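Local coordinates for protein porin B (Pseudomonas putida, PDB 4GEY) that forms a beta-barrel channel of the outer membrane, of the OprB carbohydrate-selective porin family, through which sugars such as glucose probably enter, at residues G58-D63 with S109-G114; A113-S118 with Q411-P416. The protein carries 2 engineered substitutions. All blocks are in the same frame, centred on the assembly; numbering follows the deposited sequence.

Contact 1: G58-D63 with S109-G114; sequences GGYNDD and SDPRAG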
ATOM      1  N   GLY A  58       6.118 -25.099   1.515  1.00 28.78           N
ATOM      2  CA  GLY A  58       6.436 -24.609   0.179  1.00 24.41           C
ATOM      3  C   GLY A  58       7.296 -23.367   0.115  1.00 31.94           C
ATOM      4  O   GLY A  58       8.056 -23.085   1.037  1.00 33.15           O
ATOM      5  N   GLY A  59       7.185 -22.622  -0.982  1.00 31.14           N
ATOM      6  CA  GLY A  59       8.054 -21.482  -1.227  1.00 26.86           C
ATOM      7  C   GLY A  59       9.484 -21.918  -1.525  1.00 31.28           C
ATOM      8  O   GLY A  59       9.800 -23.114  -1.470  1.00 24.17           O
ATOM      9  N   TYR A  60      10.360 -20.963  -1.834  1.00 28.11           N
ATOM     10  CA  TYR A  60      11.686 -21.318  -2.322  1.00 27.84           C
ATOM     11  C   TYR A  60      12.465 -22.162  -1.332  1.00 30.27           C
ATOM     12  O   TYR A  60      13.080 -23.159  -1.703  1.00 35.25           O
ATOM     13  CB  TYR A  60      12.509 -20.087  -2.714  1.00 27.19           C
ATOM     14  CG  TYR A  60      13.865 -20.476  -3.260  1.00 24.46           C
ATOM     15  CD1 TYR A  60      14.015 -20.868  -4.584  1.00 24.82           C
ATOM     16  CD2 TYR A  60      14.984 -20.486  -2.442  1.00 28.00           C
ATOM     17  CE1 TYR A  60      15.256 -21.247  -5.088  1.00 25.53           C
ATOM     18  CE2 TYR A  60      16.228 -20.870  -2.928  1.00 28.27           C
ATOM     19  CZ  TYR A  60      16.356 -21.254  -4.249  1.00 32.84           C
ATOM     20  OH  TYR A  60      17.591 -21.630  -4.721  1.00 36.86           O
ATOM     21  N   ASN A  61      12.432 -21.739  -0.073  1.00 34.02           N
ATOM     22  CA  ASN A  61      13.194 -22.357   1.010  1.00 31.10           C
ATOM     23  C   ASN A  61      12.217 -22.869   2.058  1.00 28.08           C
ATOM     24  O   ASN A  61      11.492 -22.087   2.679  1.00 30.87           O
ATOM     25  CB  ASN A  61      14.132 -21.320   1.611  1.00 24.83           C
ATOM     26  CG  ASN A  61      14.966 -21.857   2.723  1.00 31.59           C
ATOM     27  OD1 ASN A  61      14.651 -22.888   3.333  1.00 36.81           O
ATOM     28  ND2 ASN A  61      16.052 -21.151   3.024  1.00 31.21           N
ATOM     29  N   ASP A  62      12.194 -24.184   2.253  1.00 35.20           N
ATOM     30  CA  ASP A  62      11.182 -24.794   3.105  1.00 35.33           C
ATOM     31  C   ASP A  62      11.614 -25.023   4.560  1.00 35.11           C
ATOM     32  O   ASP A  62      10.868 -25.612   5.338  1.00 41.86           O
ATOM     33  CB  ASP A  62      10.642 -26.085   2.477  1.00 34.48           C
ATOM     34  CG  ASP A  62      11.714 -27.114   2.248  1.00 44.92           C
ATOM     35  OD1 ASP A  62      12.840 -26.934   2.759  1.00 55.09           O
ATOM     36  OD2 ASP A  62      11.430 -28.113   1.556  1.00 50.81           O
ATOM     37  N   ASP A  63      12.809 -24.564   4.920  1.00 30.87           N
ATOM     38  CA  ASP A  63      13.233 -24.549   6.321  1.00 30.27           C
ATOM     39  C   ASP A  63      12.277 -23.640   7.088  1.00 38.98           C
ATOM     40  O   ASP A  63      12.162 -22.451   6.777  1.00 50.88           O
ATOM     41  CB  ASP A  63      14.655 -24.012   6.424  1.00 30.22           C
ATOM     42  CG  ASP A  63      15.169 -23.984   7.842  1.00 39.03           C
ATOM     43  OD1 ASP A  63      14.957 -22.963   8.534  1.00 46.07           O
ATOM     44  OD2 ASP A  63      15.794 -24.980   8.265  1.00 41.09           O
ATOM     45  N   SER A 109      10.815 -16.216  -1.419  1.00 40.64           N
ATOM     46  CA  SER A 109      11.319 -15.784  -2.728  1.00 31.89           C
ATOM     47  C   SER A 109      12.487 -16.574  -3.300  1.00 29.30           C
ATOM     48  O   SER A 109      13.367 -17.037  -2.593  1.00 29.63           O
ATOM     49  CB  SER A 109      11.736 -14.316  -2.677  1.00 28.04           C
ATOM     50  OG  SER A 109      10.603 -13.473  -2.619  1.00 35.56           O
ATOM     51  N   ASP A 110      12.491 -16.703  -4.614  1.00 35.77           N
ATOM     52  CA  ASP A 110      13.725 -16.995  -5.302  1.00 36.44           C
ATOM     53  C   ASP A 110      14.640 -15.789  -5.041  1.00 23.84           C
ATOM     54  O   ASP A 110      14.239 -14.656  -5.247  1.00 34.94           O
ATOM     55  CB  ASP A 110      13.430 -17.117  -6.788  1.00 34.25           C
ATOM     56  CG  ASP A 110      14.504 -17.845  -7.531  1.00 37.66           C
ATOM     57  OD1 ASP A 110      15.616 -17.280  -7.674  1.00 39.30           O
ATOM     58  OD2 ASP A 110      14.223 -18.975  -7.989  1.00 42.86           O
ATOM     59  N   PRO A 111      15.869 -16.024  -4.575  1.00 31.05           N
ATOM     60  CA  PRO A 111      16.745 -14.878  -4.302  1.00 24.61           C
ATOM     61  C   PRO A 111      17.071 -14.029  -5.520  1.00 31.79           C
ATOM     62  O   PRO A 111      17.520 -12.902  -5.328  1.00 39.15           O
ATOM     63  CB  PRO A 111      18.030 -15.525  -3.753  1.00 28.64           C
ATOM     64  CG  PRO A 111      17.958 -16.955  -4.166  1.00 33.72           C
ATOM     65  CD  PRO A 111      16.495 -17.303  -4.196  1.00 32.31           C
ATOM     66  N   ARG A 112      16.866 -14.523  -6.737  1.00 29.94           N
ATOM     67  CA  ARG A 112      17.125 -13.662  -7.892  1.00 37.17           C
ATOM     68  C   ARG A 112      15.858 -13.209  -8.598  1.00 33.96           C
ATOM     69  O   ARG A 112      15.913 -12.647  -9.694  1.00 38.77           O
ATOM     70  CB  ARG A 112      18.130 -14.280  -8.875  1.00 36.49           C
ATOM     71  CG  ARG A 112      17.772 -15.652  -9.374  1.00 39.62           C
ATOM     72  CD  ARG A 112      18.706 -16.689  -8.836  1.00 27.03           C
ATOM     73  NE  ARG A 112      18.895 -17.805  -9.758  1.00 34.41           N
ATOM     74  CZ  ARG A 112      18.096 -18.865  -9.859  1.00 39.36           C
ATOM     75  NH1 ARG A 112      17.006 -18.984  -9.122  1.00 26.68           N
ATOM     76  NH2 ARG A 112      18.390 -19.812 -10.732  1.00 50.34           N
ATOM     77  N   ALA A 113      14.725 -13.444  -7.947  1.00 32.13           N
ATOM     78  CA  ALA A 113      13.422 -13.043  -8.461  1.00 35.68           C
ATOM     79  C   ALA A 113      12.412 -13.062  -7.313  1.00 34.71           C
ATOM     80  O   ALA A 113      11.630 -14.006  -7.152  1.00 38.49           O
ATOM     81  CB  ALA A 113      12.977 -13.964  -9.605  1.00 28.58           C
ATOM     82  N   GLY A 114      12.443 -12.005  -6.515  1.00 30.59           N
ATOM     83  CA  GLY A 114      11.693 -11.956  -5.282  1.00 22.20           C
ATOM     84  C   GLY A 114      10.218 -11.770  -5.524  1.00 25.98           C
ATOM     85  O   GLY A 114       9.808 -11.321  -6.596  1.00 23.61           O
TER

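Contact 2: A113-S118 with Q411-P416; sequences AGQFSS and QYIKSP. With C8E ((hydroxyethyloxy)tri(ethyloxy)octane), chain F; DMU (decyl-beta-D-maltopyranoside), chain K.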
ATOM      1  N   ALA A 113      14.725 -13.444  -7.947  1.00 32.13           N
ATOM      2  CA  ALA A 113      13.422 -13.043  -8.461  1.00 35.68           C
ATOM      3  C   ALA A 113      12.412 -13.062  -7.313  1.00 34.71           C
ATOM      4  O   ALA A 113      11.630 -14.006  -7.152  1.00 38.49           O
ATOM      5  CB  ALA A 113      12.977 -13.964  -9.605  1.00 28.58           C
ATOM      6  N   GLY A 114      12.443 -12.005  -6.515  1.00 30.59           N
ATOM      7  CA  GLY A 114      11.693 -11.956  -5.282  1.00 22.20           C
ATOM      8  C   GLY A 114      10.218 -11.770  -5.524  1.00 25.98           C
ATOM      9  O   GLY A 114       9.808 -11.321  -6.596  1.00 23.61           O
ATOM     10  N   GLN A 115       9.427 -12.117  -4.515  1.00 21.31           N
ATOM     11  CA  GLN A 115       7.982 -11.976  -4.556  1.00 24.41           C
ATOM     12  C   GLN A 115       7.569 -10.535  -4.834  1.00 27.20           C
ATOM     13  O   GLN A 115       8.202  -9.604  -4.353  1.00 34.28           O
ATOM     14  CB  GLN A 115       7.370 -12.422  -3.224  1.00 24.34           C
ATOM     15  CG  GLN A 115       5.874 -12.529  -3.288  1.00 20.37           C
ATOM     16  CD  GLN A 115       5.254 -12.787  -1.963  1.00 29.81           C
ATOM     17  OE1 GLN A 115       5.954 -13.064  -0.986  1.00 25.21           O
ATOM     18  NE2 GLN A 115       3.924 -12.695  -1.902  1.00 20.01           N
ATOM     19  N   PHE A 116       6.513 -10.348  -5.615  1.00 25.66           N
ATOM     20  CA  PHE A 116       6.053  -9.002  -5.896  1.00 26.92           C
ATOM     21  C   PHE A 116       5.319  -8.465  -4.683  1.00 27.97           C
ATOM     22  O   PHE A 116       5.693  -7.434  -4.132  1.00 32.45           O
ATOM     23  CB  PHE A 116       5.197  -8.947  -7.170  1.00 20.73           C
ATOM     24  CG  PHE A 116       5.993  -9.089  -8.419  1.00 21.26           C
ATOM     25  CD1 PHE A 116       6.665  -8.004  -8.948  1.00 21.57           C
ATOM     26  CD2 PHE A 116       6.107 -10.320  -9.048  1.00 34.38           C
ATOM     27  CE1 PHE A 116       7.435  -8.130 -10.100  1.00 23.54           C
ATOM     28  CE2 PHE A 116       6.864 -10.457 -10.202  1.00 36.71           C
ATOM     29  CZ  PHE A 116       7.533  -9.359 -10.730  1.00 33.66           C
ATOM     30  N   SER A 117       4.288  -9.184  -4.261  1.00 29.93           N
ATOM     31  CA  SER A 117       3.614  -8.893  -3.009  1.00 29.29           C
ATOM     32  C   SER A 117       4.504  -9.326  -1.838  1.00 25.94           C
ATOM     33  O   SER A 117       5.661  -9.708  -2.027  1.00 31.28           O
ATOM     34  CB  SER A 117       2.255  -9.603  -2.946  1.00 30.41           C
ATOM     35  OG  SER A 117       1.508  -9.194  -1.808  1.00 27.45           O
ATOM     36  N   SER A 118       3.957  -9.260  -0.631  1.00 21.13           N
ATOM     37  CA  SER A 118       4.728  -9.456   0.585  1.00 19.66           C
ATOM     38  C   SER A 118       3.792  -9.954   1.667  1.00 30.47           C
ATOM     39  O   SER A 118       2.656  -9.476   1.788  1.00 30.28           O
ATOM     40  CB  SER A 118       5.371  -8.138   1.023  1.00 19.72           C
ATOM     41  OG  SER A 118       5.728  -8.182   2.392  1.00 19.88           O
ATOM     42  N   GLN A 411      -2.183 -17.164   4.642  1.00 38.11           N
ATOM     43  CA  GLN A 411      -1.837 -16.648   3.324  1.00 29.40           C
ATOM     44  C   GLN A 411      -1.362 -17.751   2.409  1.00 30.67           C
ATOM     45  O   GLN A 411      -0.644 -18.653   2.846  1.00 38.88           O
ATOM     46  CB  GLN A 411      -0.741 -15.604   3.451  1.00 23.84           C
ATOM     47  CG  GLN A 411      -1.225 -14.310   4.045  1.00 29.81           C
ATOM     48  CD  GLN A 411      -0.114 -13.322   4.193  1.00 31.75           C
ATOM     49  OE1 GLN A 411       0.457 -12.882   3.204  1.00 40.52           O
ATOM     50  NE2 GLN A 411       0.211 -12.965   5.431  1.00 31.71           N
ATOM     51  N   TYR A 412      -1.759 -17.671   1.140  1.00 31.15           N
ATOM     52  CA  TYR A 412      -1.370 -18.653   0.134  1.00 21.83           C
ATOM     53  C   TYR A 412      -0.820 -17.950  -1.084  1.00 27.01           C
ATOM     54  O   TYR A 412      -1.438 -17.022  -1.603  1.00 33.68           O
ATOM     55  CB  TYR A 412      -2.570 -19.496  -0.289  1.00 33.64           C
ATOM     56  CG  TYR A 412      -2.201 -20.800  -0.975  1.00 35.99           C
ATOM     57  CD1 TYR A 412      -1.575 -21.827  -0.271  1.00 36.10           C
ATOM     58  CD2 TYR A 412      -2.497 -21.014  -2.314  1.00 34.91           C
ATOM     59  CE1 TYR A 412      -1.247 -23.022  -0.888  1.00 38.25           C
ATOM     60  CE2 TYR A 412      -2.168 -22.212  -2.941  1.00 34.39           C
ATOM     61  CZ  TYR A 412      -1.544 -23.210  -2.226  1.00 38.36           C
ATOM     62  OH  TYR A 412      -1.210 -24.397  -2.847  1.00 35.56           O
ATOM     63  N   ILE A 413       0.332 -18.410  -1.558  1.00 26.55           N
ATOM     64  CA  ILE A 413       1.024 -17.755  -2.660  1.00 28.05           C
ATOM     65  C   ILE A 413       1.402 -18.726  -3.778  1.00 32.85           C
ATOM     66  O   ILE A 413       2.201 -19.640  -3.582  1.00 34.89           O
ATOM     67  CB  ILE A 413       2.299 -17.065  -2.157  1.00 23.94           C
ATOM     68  CG1 ILE A 413       1.988 -16.237  -0.918  1.00 26.48           C
ATOM     69  CG2 ILE A 413       2.877 -16.165  -3.219  1.00 21.68           C
ATOM     70  CD1 ILE A 413       3.176 -16.027  -0.084  1.00 34.91           C
ATOM     71  N   LYS A 414       0.829 -18.510  -4.956  1.00 30.57           N
ATOM     72  CA  LYS A 414       1.108 -19.339  -6.112  1.00 29.43           C
ATOM     73  C   LYS A 414       2.133 -18.642  -6.992  1.00 34.42           C
ATOM     74  O   LYS A 414       1.932 -17.492  -7.390  1.00 38.39           O
ATOM     75  CB  LYS A 414      -0.173 -19.582  -6.903  1.00 32.83           C
ATOM     76  CG  LYS A 414      -0.043 -20.667  -7.953  1.00 42.43           C
ATOM     77  CD  LYS A 414      -0.419 -20.152  -9.332  1.00 43.48           C
ATOM     78  CE  LYS A 414       0.741 -20.271 -10.308  1.00 42.65           C
ATOM     79  NZ  LYS A 414       1.171 -21.673 -10.563  1.00 41.37           N
ATOM     80  N   SER A 415       3.223 -19.342  -7.298  1.00 31.70           N
ATOM     81  CA  SER A 415       4.337 -18.751  -8.033  1.00 33.11           C
ATOM     82  C   SER A 415       4.814 -17.432  -7.427  1.00 30.05           C
ATOM     83  O   SER A 415       4.524 -16.360  -7.957  1.00 35.18           O
ATOM     84  CB  SER A 415       3.973 -18.533  -9.502  1.00 35.47           C
ATOM     85  OG  SER A 415       3.697 -19.763 -10.140  1.00 39.87           O
ATOM     86  N   PRO A 416       5.536 -17.512  -6.307  1.00 28.55           N
ATOM     87  CA  PRO A 416       6.226 -16.353  -5.749  1.00 28.51           C
ATOM     88  C   PRO A 416       7.116 -15.723  -6.811  1.00 34.31           C
ATOM     89  O   PRO A 416       7.805 -16.449  -7.541  1.00 36.35           O
ATOM     90  CB  PRO A 416       7.073 -16.972  -4.646  1.00 26.44           C
ATOM     91  CG  PRO A 416       6.274 -18.126  -4.202  1.00 27.42           C
ATOM     92  CD  PRO A 416       5.706 -18.701  -5.460  1.00 26.14           C
TER
HETATM   93  C7  C8E F 505      -5.949 -18.378   1.814  1.00 50.04           C
HETATM   94  C8  C8E F 505      -5.443 -19.616   2.546  1.00 50.05           C
HETATM   95  O9  C8E F 505      -5.910 -20.758   1.864  1.00 52.09           O
HETATM   96  C10 C8E F 505      -4.973 -21.812   1.792  1.00 52.87           C
HETATM   97  C11 C8E F 505      -5.552 -22.953   0.959  1.00 54.77           C
HETATM   98  O12 C8E F 505      -4.579 -23.957   0.759  1.00 59.07           O
HETATM   99  C13 C8E F 505      -4.760 -24.595  -0.491  1.00 62.73           C
HETATM  100  C14 C8E F 505      -3.947 -25.884  -0.607  1.00 64.53           C
HETATM  101  O15 C8E F 505      -4.612 -26.737  -1.516  1.00 72.99           O
HETATM  102  C16 C8E F 505      -4.037 -26.757  -2.809  1.00 77.31           C
HETATM  103  C17 C8E F 505      -2.695 -27.485  -2.793  1.00 83.90           C
HETATM  104  O18 C8E F 505      -2.927 -28.868  -2.636  1.00 88.51           O
HETATM  105  C19 C8E F 505      -2.900 -29.569  -3.860  1.00 90.17           C
HETATM  106  C20 C8E F 505      -2.696 -31.048  -3.552  1.00 89.95           C
HETATM  107  O21 C8E F 505      -2.982 -31.288  -2.186  1.00 86.61           O
HETATM  108  C1  DMU K 510       0.521 -25.059  -8.883  1.00 54.78           C
HETATM  109  C2  DMU K 510       1.214 -25.447 -10.071  1.00 54.78           C
HETATM  110  C3  DMU K 510       0.957 -26.838 -10.492  1.00 57.97           C
HETATM  111  C4  DMU K 510      -0.539 -27.216 -10.506  1.00 56.09           C
HETATM  112  O5  DMU K 510      -1.322 -26.479  -9.386  1.00 56.87           O
HETATM  113  C6  DMU K 510      -0.911 -25.135  -9.044  1.00 52.72           C
HETATM  114  O7  DMU K 510       1.445 -27.077 -11.827  1.00 69.12           O
HETATM  115  O16 DMU K 510      -1.592 -24.741  -7.847  1.00 49.16           O
HETATM  116  C18 DMU K 510      -2.998 -24.531  -7.874  1.00 45.80           C
HETATM  117  C19 DMU K 510      -3.781 -24.598  -6.533  1.00 64.88           C
HETATM  118  C22 DMU K 510      -5.061 -23.706  -6.355  1.00 57.07           C
HETATM  119  C25 DMU K 510      -5.722 -23.652  -4.973  1.00 59.26           C
HETATM  120  C28 DMU K 510      -6.402 -22.357  -4.541  1.00 60.27           C
HETATM  121  C31 DMU K 510      -6.901 -22.189  -3.109  1.00 55.14           C
HETATM  122  C34 DMU K 510      -7.524 -20.878  -2.686  1.00 43.21           C
HETATM  123  O49 DMU K 510       0.947 -23.688  -8.526  1.00 52.48           O
HETATM  124  O55 DMU K 510       2.649 -25.158  -9.920  1.00 51.15           O
HETATM  125  C57 DMU K 510      -0.721 -28.553 -10.395  1.00 53.16           C
HETATM  126  O61 DMU K 510      -1.936 -29.043 -10.854  1.00 51.76           O
HETATM  127  C5  DMU K 510       2.841 -28.232 -13.303  1.00 82.75           C
HETATM  128  C7  DMU K 510       2.149 -29.423 -13.658  1.00 85.84           C
HETATM  129  C8  DMU K 510       2.604 -30.591 -12.885  1.00 88.53           C
HETATM  130  C9  DMU K 510       2.388 -30.437 -11.342  1.00 85.83           C
HETATM  131  O1  DMU K 510       2.426 -28.943 -10.956  1.00 82.97           O
HETATM  132  C10 DMU K 510       2.595 -27.855 -11.911  1.00 77.74           C
HETATM  133  O2  DMU K 510       1.941 -31.735 -13.334  1.00 92.10           O
HETATM  134  O3  DMU K 510       2.489 -27.115 -14.206  1.00 83.61           O
HETATM  135  O4  DMU K 510       2.368 -29.645 -15.072  1.00 84.41           O
HETATM  136  C11 DMU K 510       3.305 -31.071 -10.628  1.00 85.01           C
HETATM  137  O6  DMU K 510       3.517 -32.403 -10.911  1.00 84.23           O

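Contact 1: G58-D63 with S109-G114
Y60 and S109 mark the closest backbone approach, with Y60 CA 5.6 Å from S109 CA, and no hydrogen bond joins the two loops. Y60 is the one residue of 58-63 whose side chain touches 109-114. Its CG lies anti to the backbone N (chi1 -178°), which carries the ring to S109, D110 and P111. Y60 CB sits 3.2 Å from S109 O. P111 CD lies over one ring face, 3.9 Å from the centroid of the Y60 ring and close to its normal. This is a CH-pi contact, with the proline crossing the tyrosine at about a right angle. D110 comes in obliquely, its OD2 3.8 Å from Y60 CE1 and its carboxylate turned 57° from the ring plane.

D110 also shapes its own loop. D110 OD1 accepts from R112 N at 3.2 Å through its anti lone pair, closing an Asx turn. Through its syn lone pair the same oxygen takes R112 NH1 at 2.6 Å, a salt bridge in the guanidinium plane. D110 to A113 form a type I beta turn, closed by A113 N bonding to D110 O. An alanine at D110 would remove the carboxylate, which would probably leave R112 without its charge partner and the turn without its side-chain bond.

D110 OD2 is bonded to Y377 OH, and R112 NH2 reaches Y377 O and N379 O. Both loops lie at the barrel end opposite the C-terminus, probably the extracellular one, as in other outer-membrane barrels. Loop 58-63, between strands 42-57 and 66-79, bonds by its backbone to I108 and R107 of helix 103-108.

Contact 2: A113-S118 with Q411-P416
Q115 and P416 bring the two backbones nearest, with Q115 CA 4.9 Å from P416 CA. Together with I413, they bury most of the surface in this contact. Q115 leaves its loop with CG anti to the backbone N (chi1 -170°) and stays extended beyond it. The chain therefore reaches across to the end of strand 404-414. There the Q115 side chain crosses that of I413 at about a right angle, and the amide nitrogen does the touching. Q115 NE2 lies 3.9 Å from I413 CG2 and equally far from I413 CD1, so both branches of the isoleucine touch the nitrogen. P416 follows the strand and packs backbone to backbone: Q115 CA is 4.5 Å from P416 C.

The polar ends are satisfied elsewhere. Q115 OE1 bonds S104 OG, and Q411 OE1 bonds N167 ND2. I108 of helix 103-108 touches both Q115 and P416.

Y412 and K414 lie on the other side of the strand, beside bound detergent. One face of the Y412 ring is covered by the C8E chain, with C8E C13 3.8 Å above the plane of the Y412 ring and offset toward its rim. Y412 OH, which also bonds N424, lies 3.4 Å from C8E C17. K414 is bent along its chain, and K414 NZ donates to DMU O49 at 2.9 Å.

This is consistent with a barrel wall whose outer face meets detergent and whose inner face receives an inward-folded loop. Across 113-118 and 411-416 no hydrogen bond forms. Loop and wall meet by van der Waals contact, while the Q115 and Q411 amides are hydrogen-bonded to other residues. The loop's position therefore probably depends on those neighbours as well as on this contact.

In the fold
Both contacts use the loop between helix 103-108 and strand 129-140, and they share A113 and G114. Their centres are 9 Å apart. S109 OG of contact 1 probably accepts a hydrogen bond from Q115 N of contact 2, so the two adjoin directly. Contact 1 is peripheral and partly buried. It joins that loop to another loop, through an exposed aromatic ring and a proline beside a local ion pair. Contact 2 is buried and nearer the chain centre. It sets the loop against a barrel strand, with the side chain of S118 about 6 Å from the bound glucose. Here an uncharged amide lies on an isoleucine, with no ion pair between loop and strand.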